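Local coordinates for protein putative alpha-L-fucosidase (Bacteroides thetaiotaomicron, PDB 3EYP) that probably hydrolyses alpha-L-fucosides, as a family 29 glycoside hydrolase that joins a TIM-barrel-type catalytic domain to an F5/8 type C domain, at residues Val272-Val275 with Arg276-Trp279; Leu315-Gly318 with Ile319-Phe323; Lys342-Pro345 with Glu346-Leu349. All blocks are in the same frame, centred on the assembly; numbering follows the deposited sequence.

In the fold
Contact 1 (272-279) comes first along the chain, where the loop after strand 253-257 turns into helix 275-283. Strand 291-295 of the parallel sheet follows, and then helix 306-323, whose last turns make contact 2 (315-323). Contact 3 (342-349) lies further on, in the loop between strands 332-335 and 357-358 of the F5/8 type C domain, with its two antiparallel sheets. The three follow in series, none enclosing or crossing another, and each closes only a turn of its own. Contacts 1 and 2 touch, V275, L278 and W279 packing on L315 and W279 on F323, which joins the two helices; contact 3 stands apart, its nearest atoms about 10 Å from contact 2.

Contact 1 (Val272-Val275 with Arg276-Trp279); sequences VKSV and RELW
S274 lays its hydroxyl over the start of helix 275-283, where OG accepts from the backbone N of E277 at 3.0 Å and also rests against E277 CG. It stands at the N-cap, and E277 returns the bond: its OE2 takes the backbone N-H of S274 at 2.9 Å in an almost straight line (174°). This reciprocal pair is a capping box. Serine suits the place because its short side chain, with OG held between the backbone N and the carbonyl carbon (chi1 70°), can turn back to the first turn. Glutamate has the length to span the return distance. With CG anti to the carbonyl carbon and the chain extended beyond it, the carboxylate meets S274 N on the anti side of OE2, 21° out of its plane.

Behind the box the regular helical bonds begin, from L278 N to S274 O (3.0 Å) and from W279 N to V275 O (2.8 Å). K273 crosses E277 at about a right angle, and its CB lies 4.1 Å from L278 CD2, so its aliphatic root partly covers the leucine. The ammonium group of K273 leads away to S257 O, K273 NZ standing 6.7 Å from E277 OE2. V275 and W279 face helix 306-323, while W279 NE1 bonds to Q456 OE1 near the C terminus. The box supplies an acceptor for one N-H of the first turn and another for the cap residue, and the glutamate's negative charge at this end would probably interact favourably with the helix dipole.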
loop_
_atom_site.group_PDB
_atom_site.type_symbol
_atom_site.label_atom_id
_atom_site.label_comp_id
_atom_site.label_asym_id
_atom_site.label_seq_id
_atom_site.Cartn_x
_atom_site.Cartn_y
_atom_site.Cartn_z
ATOM N N VAL A 272 12.979 -1.608 -16.392
ATOM C CA VAL A 272 12.371 -0.972 -15.214
ATOM C C VAL A 272 11.217 -0.071 -15.651
ATOM O O VAL A 272 11.274 0.662 -16.646
ATOM C CB VAL A 272 13.392 -0.115 -14.385
ATOM C CG1 VAL A 272 12.693 0.586 -13.226
ATOM C CG2 VAL A 272 14.581 -0.964 -13.838
ATOM N N LYS A 273 10.156 -0.116 -14.891
ATOM C CA LYS A 273 9.003 0.693 -15.200
ATOM C C LYS A 273 9.403 2.153 -15.275
ATOM O O LYS A 273 10.214 2.666 -14.507
ATOM C CB LYS A 273 7.877 0.447 -14.186
ATOM C CG LYS A 273 7.195 -0.899 -14.443
ATOM C CD LYS A 273 6.240 -1.272 -13.321
ATOM C CE LYS A 273 5.367 -2.448 -13.723
ATOM N NZ LYS A 273 6.048 -3.687 -13.408
ATOM N N SER A 274 8.770 2.837 -16.208
ATOM C CA SER A 274 9.071 4.248 -16.437
ATOM C C SER A 274 8.399 5.063 -15.341
ATOM O O SER A 274 7.512 4.589 -14.680
ATOM C CB SER A 274 8.550 4.677 -17.811
ATOM O OG SER A 274 7.120 4.702 -17.788
ATOM N N VAL A 275 8.862 6.294 -15.156
ATOM C CA VAL A 275 8.276 7.208 -14.172
ATOM C C VAL A 275 6.788 7.416 -14.448
ATOM O O VAL A 275 5.975 7.395 -13.527
ATOM C CB VAL A 275 9.037 8.587 -14.124
ATOM C CG1 VAL A 275 8.402 9.570 -13.155
ATOM C CG2 VAL A 275 10.503 8.336 -13.809
ATOM N N ARG A 276 6.463 7.591 -15.721
ATOM C CA ARG A 276 5.063 7.722 -16.154
ATOM C C ARG A 276 4.215 6.509 -15.786
ATOM O O ARG A 276 3.101 6.669 -15.341
ATOM C CB ARG A 276 4.915 8.005 -17.646
ATOM C CG ARG A 276 4.815 9.487 -17.910
ATOM C CD ARG A 276 4.899 9.829 -19.401
ATOM N NE ARG A 276 3.593 9.957 -20.052
ATOM C CZ ARG A 276 2.568 10.677 -19.591
ATOM N NH1 ARG A 276 2.639 11.325 -18.423
ATOM N NH2 ARG A 276 1.433 10.719 -20.292
ATOM N N GLU A 277 4.774 5.324 -15.982
ATOM C CA GLU A 277 4.125 4.056 -15.583
ATOM C C GLU A 277 3.879 4.011 -14.077
ATOM O O GLU A 277 2.804 3.641 -13.613
ATOM C CB GLU A 277 4.919 2.830 -16.041
ATOM C CG GLU A 277 4.714 2.615 -17.540
ATOM C CD GLU A 277 5.653 1.607 -18.226
ATOM O OE1 GLU A 277 5.210 1.080 -19.284
ATOM O OE2 GLU A 277 6.791 1.337 -17.772
ATOM N N LEU A 278 4.874 4.469 -13.315
ATOM C CA LEU A 278 4.767 4.447 -11.847
ATOM C C LEU A 278 3.755 5.483 -11.324
ATOM O O LEU A 278 3.080 5.287 -10.334
ATOM C CB LEU A 278 6.154 4.665 -11.212
ATOM C CG LEU A 278 7.104 3.464 -11.444
ATOM C CD1 LEU A 278 8.527 3.893 -11.021
ATOM C CD2 LEU A 278 6.578 2.156 -10.690
ATOM N N TRP A 279 3.680 6.594 -12.049
ATOM C CA TRP A 279 2.719 7.638 -11.746
ATOM C C TRP A 279 1.311 7.089 -11.964
ATOM O O TRP A 279 0.416 7.301 -11.169
ATOM C CB TRP A 279 2.985 8.882 -12.626
ATOM C CG TRP A 279 1.935 9.936 -12.634
ATOM C CD1 TRP A 279 1.379 10.513 -13.743
ATOM C CD2 TRP A 279 1.351 10.587 -11.506
ATOM N NE1 TRP A 279 0.477 11.487 -13.369
ATOM C CE2 TRP A 279 0.466 11.567 -12.000
ATOM C CE3 TRP A 279 1.521 10.468 -10.116
ATOM C CZ2 TRP A 279 -0.283 12.379 -11.165
ATOM C CZ3 TRP A 279 0.772 11.267 -9.286
ATOM C CH2 TRP A 279 -0.115 12.232 -9.815
#

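Contact 2 (Leu315-Gly318 with Ile319-Phe323); sequences LKQG and IDETF
L315 and I319 meet on one side of the last turns of helix 306-323, a continuous alpha helix; the bonds and side-chain pairs described here link residues i and i+4. The apolar pair packs obliquely, L315 CG lying 3.7 Å from I319 CD1. Branched aliphatic residues suit this side because it faces helix 275-283: L315 reaches L278 and W279, and I319 reaches Y282.

The charged pair is K316 and D320. The lysine leaves the backbone with CG anti to N (chi1 164°), then bends at chi2 to run along the helix. Its NZ meets OD1 of D320 at 2.9 Å on the syn lone pair, forming a salt bridge, and CE lies close to OD2. A lysine has the reach for this four-residue step and aspartate is short enough to stay beside the backbone; an alanine in place of K316 would probably leave the carboxylate of D320 without its charged mate and freer to turn.

Among the polar bonds, Q317 and E321 lie side by side. In the conformer described, Q317 NE2 donates to E321 OE2 at 2.9 Å, the acceptor almost in the amide plane but the donor 61° above the carboxylate plane, the two groups turned 73° apart; Q317 has a second conformer, so this bond is less sure. E321 OE1 bonds to S457 OG, linking the helix to the C-terminal segment.

Backbone bonds run from I319 N to L315 O, D320 N to K316 O and E321 N to Q317 O. Threonine suits position 322, its hydroxyl short enough to turn back one turn while also bonding to S457 N. G318 O takes two donors of T322 from opposite faces of its carbonyl plane: the backbone N at 3.0 Å and OG1 at 2.8 Å.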
loop_
_atom_site.group_PDB
_atom_site.type_symbol
_atom_site.label_atom_id
_atom_site.label_comp_id
_atom_site.label_asym_id
_atom_site.label_seq_id
_atom_site.Cartn_x
_atom_site.Cartn_y
_atom_site.Cartn_z
ATOM N N LEU A 315 9.594 9.875 -9.403
ATOM C CA LEU A 315 8.163 9.801 -9.049
ATOM C C LEU A 315 7.895 10.690 -7.839
ATOM O O LEU A 315 6.885 11.392 -7.766
ATOM C CB LEU A 315 7.728 8.358 -8.796
ATOM C CG LEU A 315 6.320 8.076 -8.245
ATOM C CD1 LEU A 315 5.219 8.460 -9.195
ATOM C CD2 LEU A 315 6.261 6.613 -7.839
ATOM N N LYS A 316 8.799 10.678 -6.890
ATOM C CA LYS A 316 8.572 11.435 -5.616
ATOM C C LYS A 316 8.568 12.943 -5.913
ATOM O O LYS A 316 7.698 13.711 -5.455
ATOM C CB LYS A 316 9.645 11.112 -4.570
ATOM C CG LYS A 316 9.722 12.077 -3.426
ATOM C CD LYS A 316 8.438 12.070 -2.615
ATOM C CE LYS A 316 8.556 12.847 -1.293
ATOM N NZ LYS A 316 7.150 12.905 -0.706
ATOM N N GLN A 317 9.549 13.326 -6.709
ATOM C CA GLN A 317 9.657 14.732 -7.153
ATOM C C GLN A 317 8.412 15.155 -7.910
ATOM O O GLN A 317 7.848 16.235 -7.690
ATOM C CB GLN A 317 10.883 14.990 -8.020
ATOM C CG GLN A 317 11.035 16.487 -8.251
ATOM C CD GLN A 317 12.007 16.855 -9.322
ATOM O OE1 GLN A 317 12.990 16.156 -9.561
ATOM N NE2 GLN A 317 11.775 17.998 -9.938
ATOM N N GLY A 318 7.979 14.293 -8.776
ATOM C CA GLY A 318 6.757 14.522 -9.538
ATOM C C GLY A 318 5.525 14.683 -8.667
ATOM O O GLY A 318 4.693 15.575 -8.879
ATOM N N ILE A 319 5.399 13.814 -7.676
ATOM C CA ILE A 319 4.259 13.816 -6.817
ATOM C C ILE A 319 4.324 15.141 -6.030
ATOM O O ILE A 319 3.322 15.892 -5.904
ATOM C CB ILE A 319 4.201 12.569 -5.833
ATOM C CG1 ILE A 319 3.829 11.278 -6.573
ATOM C CG2 ILE A 319 3.137 12.732 -4.745
ATOM C CD1 ILE A 319 4.295 9.971 -5.792
ATOM N N ASP A 320 5.512 15.434 -5.515
ATOM C CA ASP A 320 5.678 16.621 -4.674
ATOM C C ASP A 320 5.316 17.882 -5.426
ATOM O O ASP A 320 4.504 18.678 -4.954
ATOM C CB ASP A 320 7.066 16.701 -4.074
ATOM C CG ASP A 320 7.237 15.753 -2.881
ATOM O OD1 ASP A 320 6.263 15.111 -2.401
ATOM O OD2 ASP A 320 8.385 15.652 -2.436
ATOM N N GLU A 321 5.827 18.007 -6.642
ATOM C CA GLU A 321 5.532 19.190 -7.450
ATOM C C GLU A 321 4.070 19.300 -7.770
ATOM O O GLU A 321 3.509 20.365 -7.733
ATOM C CB GLU A 321 6.304 19.251 -8.750
ATOM C CG GLU A 321 7.748 19.330 -8.476
ATOM C CD GLU A 321 8.560 19.581 -9.672
ATOM O OE1 GLU A 321 8.012 19.385 -10.843
ATOM O OE2 GLU A 321 9.753 19.982 -9.398
ATOM N N THR A 322 3.459 18.177 -8.088
ATOM C CA THR A 322 2.071 18.161 -8.500
ATOM C C THR A 322 1.148 18.693 -7.405
ATOM O O THR A 322 0.332 19.566 -7.665
ATOM C CB THR A 322 1.630 16.738 -8.970
ATOM O OG1 THR A 322 2.349 16.402 -10.155
ATOM C CG2 THR A 322 0.099 16.705 -9.260
ATOM N N PHE A 323 1.305 18.177 -6.181
ATOM C CA PHE A 323 0.372 18.439 -5.068
ATOM C C PHE A 323 0.821 19.585 -4.126
ATOM O O PHE A 323 0.179 19.893 -3.140
ATOM C CB PHE A 323 0.039 17.136 -4.324
ATOM C CG PHE A 323 -0.615 16.100 -5.228
ATOM C CD1 PHE A 323 -1.948 16.235 -5.603
ATOM C CD2 PHE A 323 0.123 15.039 -5.766
ATOM C CE1 PHE A 323 -2.558 15.301 -6.442
ATOM C CE2 PHE A 323 -0.491 14.091 -6.622
ATOM C CZ PHE A 323 -1.804 14.218 -6.953
#

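Contact 3 (Lys342-Pro345 with Glu346-Leu349); sequences KYSP and EKML
P345 forms the tight side of this turn, its CB 3.9 Å from M348 CE. The flexible thioether, bent at chi3 (-92°), folds its methyl back to the ring. Both side chains also pack on F357 and I368, and the compact, apolar proline suits this buried place.

The backbone here is a short 3-10 turn in the F5/8 type C domain, between strands 332-335 and 357-358. K347 N donates to S344 O at 2.9 Å and M348 N to P345 O at 3.2 Å, both i to i+3 bonds, with the donors well above the carbonyl planes. Proline fits the start of such a turn, since it has no N-H to be satisfied.

On the looser, more solvent-accessible side, K347 curls back, bent at chi2 and chi4, and lays its aliphatic chain alongside S344. K347 CG touches S344 O, K347 CE sits 3.3 Å from K342 O, and K347 NZ donates to S344 OG at 3.2 Å. The same ammonium group bonds to A341 O, so two oxygens hold the end of a long and otherwise mobile side chain. E346, exposed and bent at chi2 (89°), lies beside P345 and turns its carboxylate back until OE1 is 3.1 Å from S344 CB.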
loop_
_atom_site.group_PDB
_atom_site.type_symbol
_atom_site.label_atom_id
_atom_site.label_comp_id
_atom_site.label_asym_id
_atom_site.label_seq_id
_atom_site.Cartn_x
_atom_site.Cartn_y
_atom_site.Cartn_z
ATOM N N LYS A 342 -17.005 25.485 12.528
ATOM C CA LYS A 342 -15.943 24.514 12.819
ATOM C C LYS A 342 -15.677 23.585 11.626
ATOM O O LYS A 342 -14.586 23.006 11.478
ATOM C CB LYS A 342 -16.346 23.622 13.981
ATOM C CG LYS A 342 -15.207 23.048 14.696
ATOM C CD LYS A 342 -15.564 22.776 16.133
ATOM C CE LYS A 342 -15.843 21.308 16.385
ATOM N NZ LYS A 342 -14.591 20.578 16.819
ATOM N N TYR A 343 -16.716 23.465 10.812
ATOM C CA TYR A 343 -16.803 22.499 9.696
ATOM C C TYR A 343 -17.033 23.145 8.358
ATOM O O TYR A 343 -17.555 22.526 7.436
ATOM C CB TYR A 343 -17.955 21.535 9.944
ATOM C CG TYR A 343 -17.898 20.768 11.264
ATOM C CD1 TYR A 343 -17.039 19.686 11.429
ATOM C CD2 TYR A 343 -18.753 21.105 12.333
ATOM C CE1 TYR A 343 -16.993 18.976 12.626
ATOM C CE2 TYR A 343 -18.741 20.370 13.524
ATOM C CZ TYR A 343 -17.842 19.325 13.676
ATOM O OH TYR A 343 -17.783 18.620 14.853
ATOM N N SER A 344 -16.664 24.405 8.234
ATOM C CA SER A 344 -16.924 25.145 6.983
ATOM C C SER A 344 -16.203 24.524 5.810
ATOM O O SER A 344 -15.169 23.878 5.998
ATOM C CB SER A 344 -16.441 26.607 7.079
ATOM O OG SER A 344 -15.061 26.661 7.402
ATOM N N PRO A 345 -16.681 24.786 4.590
ATOM C CA PRO A 345 -16.051 24.208 3.404
ATOM C C PRO A 345 -14.669 24.718 3.180
ATOM O O PRO A 345 -13.874 24.106 2.458
ATOM C CB PRO A 345 -16.963 24.642 2.246
ATOM C CG PRO A 345 -17.687 25.819 2.726
ATOM C CD PRO A 345 -17.762 25.723 4.244
ATOM N N GLU A 346 -14.366 25.839 3.812
ATOM C CA GLU A 346 -13.010 26.389 3.711
ATOM C C GLU A 346 -11.963 25.439 4.326
ATOM O O GLU A 346 -10.785 25.486 3.998
ATOM C CB GLU A 346 -12.890 27.767 4.382
ATOM C CG GLU A 346 -13.503 28.861 3.542
ATOM C CD GLU A 346 -14.971 29.045 3.838
ATOM O OE1 GLU A 346 -15.478 28.287 4.707
ATOM O OE2 GLU A 346 -15.605 29.945 3.195
ATOM N N LYS A 347 -12.418 24.572 5.208
ATOM C CA LYS A 347 -11.508 23.600 5.820
ATOM C C LYS A 347 -10.817 22.678 4.792
ATOM O O LYS A 347 -9.695 22.257 5.016
ATOM C CB LYS A 347 -12.226 22.772 6.865
ATOM C CG LYS A 347 -12.832 23.639 7.863
ATOM C CD LYS A 347 -11.799 24.454 8.592
ATOM C CE LYS A 347 -12.360 24.940 9.914
ATOM N NZ LYS A 347 -12.982 26.260 9.747
ATOM N N MET A 348 -11.487 22.414 3.674
ATOM C CA MET A 348 -10.990 21.468 2.646
ATOM C C MET A 348 -9.714 21.998 1.995
ATOM O O MET A 348 -8.987 21.299 1.227
ATOM C CB MET A 348 -12.058 21.229 1.556
ATOM C CG MET A 348 -13.296 20.342 2.012
ATOM S SD MET A 348 -14.506 19.896 0.716
ATOM C CE MET A 348 -15.766 21.222 0.790
ATOM N N LEU A 349 -9.460 23.256 2.316
ATOM C CA LEU A 349 -8.449 24.061 1.615
ATOM C C LEU A 349 -7.298 24.501 2.470
ATOM O O LEU A 349 -6.361 25.109 1.975
ATOM C CB LEU A 349 -9.066 25.323 1.020
ATOM C CG LEU A 349 -10.167 25.173 0.000
ATOM C CD1 LEU A 349 -10.601 26.523 -0.565
ATOM C CD2 LEU A 349 -9.642 24.245 -1.093
#